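Local coordinates for [PSI+] inducibility protein 3 (Saccharomyces cerevisiae, PDB 1ZX6) that promotes, when overproduced, de novo induction of the [PSI+] prion form of Sup35 and interacts with Las17 and Rsp5, seen here as its SH3 domain, at residues G20-P23 with G24-V27. Numbering follows the deposited sequence.
Sequences GLKP and GDKV
Asp25 reaches back across the turn to Lys22 and is tied to it twice. Asp25 N donates to Lys22 O at 3.1 Å, closing a type II beta turn over Pro23 and Gly24. The carboxylate then takes the Lys22 amide: Asp25 OD2 lies 2.8 Å from Lys22 N with a nearly straight N-H (163°), though Lys22 N sits well above the carboxylate plane. A chi1 of -79° sets CG beside Asp25's own backbone N, and this brings the carboxylate round to Lys22. Gly24 takes the third position of the turn with a positive phi of 103°, a conformation glycine adopts readily. In the SH3 fold this is the diverging turn, the end of the RT loop leading into strand 26-32; Gly24 and Asp25 also make backbone hydrogen bonds to Ala7. Beneath the turn the packing is apolar and buried. Leu21 CD2 meets Val27 CG2 at 3.7 Å, the two side chains crossing at about a right angle, and both touch Phe49 of strand 45-50. The solvent side is looser: the exposed Lys22 chain, bent at chi2 and chi3, leads away from the turn, and Pro23 lies exposed at its corner.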
ATOM      1  N   GLY A  20       5.326   3.174  -3.178  1.00 22.82           N
ATOM      2  CA  GLY A  20       6.389   2.499  -2.455  1.00 22.78           C
ATOM      3  C   GLY A  20       6.026   2.356  -0.989  1.00 22.86           C
ATOM      4  O   GLY A  20       5.296   3.201  -0.425  1.00 23.29           O
ATOM      5  N   LEU A  21       6.522   1.289  -0.367  1.00 23.16           N
ATOM      6  CA  LEU A  21       6.197   0.951   1.018  1.00 23.01           C
ATOM      7  C   LEU A  21       7.461   0.523   1.788  1.00 22.74           C
ATOM      8  O   LEU A  21       8.303  -0.189   1.253  1.00 21.95           O
ATOM      9  CB  LEU A  21       5.164  -0.192   1.080  1.00 24.59           C
ATOM     10  CG  LEU A  21       3.803  -0.093   0.398  1.00 28.82           C
ATOM     11  CD1 LEU A  21       3.099  -1.456   0.489  1.00 31.87           C
ATOM     12  CD2 LEU A  21       2.948   1.007   1.003  1.00 29.54           C
ATOM     13  N   LYS A  22       7.581   0.946   3.032  1.00 22.43           N
ATOM     14  CA  LYS A  22       8.666   0.440   3.899  1.00 24.72           C
ATOM     15  C   LYS A  22       7.945  -0.253   5.046  1.00 24.35           C
ATOM     16  O   LYS A  22       6.871   0.160   5.429  1.00 22.81           O
ATOM     17  CB  LYS A  22       9.583   1.554   4.395  1.00 26.72           C
ATOM     18  CG  LYS A  22      10.377   2.220   3.255  1.00 29.93           C
ATOM     19  CD  LYS A  22      11.739   2.741   3.673  1.00 30.66           C
ATOM     20  CE  LYS A  22      12.797   1.651   3.687  1.00 33.37           C
ATOM     21  NZ  LYS A  22      14.176   2.206   3.870  1.00 34.30           N
ATOM     22  N   PRO A  23       8.528  -1.300   5.604  1.00 23.06           N
ATOM     23  CA  PRO A  23       7.832  -1.945   6.717  1.00 23.98           C
ATOM     24  C   PRO A  23       7.507  -0.992   7.864  1.00 23.65           C
ATOM     25  O   PRO A  23       8.375  -0.197   8.266  1.00 23.68           O
ATOM     26  CB  PRO A  23       8.843  -3.003   7.180  1.00 23.81           C
ATOM     27  CG  PRO A  23       9.706  -3.251   5.990  1.00 23.42           C
ATOM     28  CD  PRO A  23       9.827  -1.933   5.314  1.00 22.86           C
ATOM     29  N   GLY A  24       6.270  -1.051   8.352  1.00 23.73           N
ATOM     30  CA  GLY A  24       5.797  -0.191   9.416  1.00 23.73           C
ATOM     31  C   GLY A  24       4.914   0.935   8.907  1.00 23.84           C
ATOM     32  O   GLY A  24       4.207   1.551   9.696  1.00 27.26           O
ATOM     33  N   ASP A  25       4.985   1.231   7.605  1.00 24.45           N
ATOM     34  CA  ASP A  25       4.210   2.328   7.005  1.00 24.27           C
ATOM     35  C   ASP A  25       2.727   1.981   7.124  1.00 23.64           C
ATOM     36  O   ASP A  25       2.336   0.891   6.733  1.00 24.70           O
ATOM     37  CB  ASP A  25       4.481   2.480   5.495  1.00 25.57           C
ATOM     38  CG  ASP A  25       5.777   3.215   5.173  1.00 23.72           C
ATOM     39  OD1 ASP A  25       6.383   3.819   6.082  1.00 26.65           O
ATOM     40  OD2 ASP A  25       6.149   3.212   3.956  1.00 25.90           O
ATOM     41  N   LYS A  26       1.918   2.916   7.642  1.00 22.64           N
ATOM     42  CA  LYS A  26       0.453   2.772   7.681  1.00 24.36           C
ATOM     43  C   LYS A  26      -0.158   3.545   6.519  1.00 23.93           C
ATOM     44  O   LYS A  26       0.156   4.706   6.295  1.00 24.29           O
ATOM     45  CB  LYS A  26      -0.092   3.218   9.043  1.00 24.76           C
ATOM     46  CG  LYS A  26       0.438   2.321  10.200  1.00 25.21           C
ATOM     47  CD  LYS A  26       0.107   2.806  11.599  1.00 26.37           C
ATOM     48  CE  LYS A  26       0.841   4.064  11.959  1.00 26.39           C
ATOM     49  NZ  LYS A  26       2.336   3.965  11.914  1.00 23.54           N
ATOM     50  N   VAL A  27      -1.045   2.868   5.797  1.00 23.20           N
ATOM     51  CA  VAL A  27      -1.536   3.287   4.501  1.00 22.51           C
ATOM     52  C   VAL A  27      -3.044   3.389   4.594  1.00 22.47           C
ATOM     53  O   VAL A  27      -3.700   2.474   5.096  1.00 23.81           O
ATOM     54  CB  VAL A  27      -1.167   2.260   3.443  1.00 22.96           C
ATOM     55  CG1 VAL A  27      -1.592   2.692   2.062  1.00 24.62           C
ATOM     56  CG2 VAL A  27       0.329   1.983   3.491  1.00 24.21           C
TER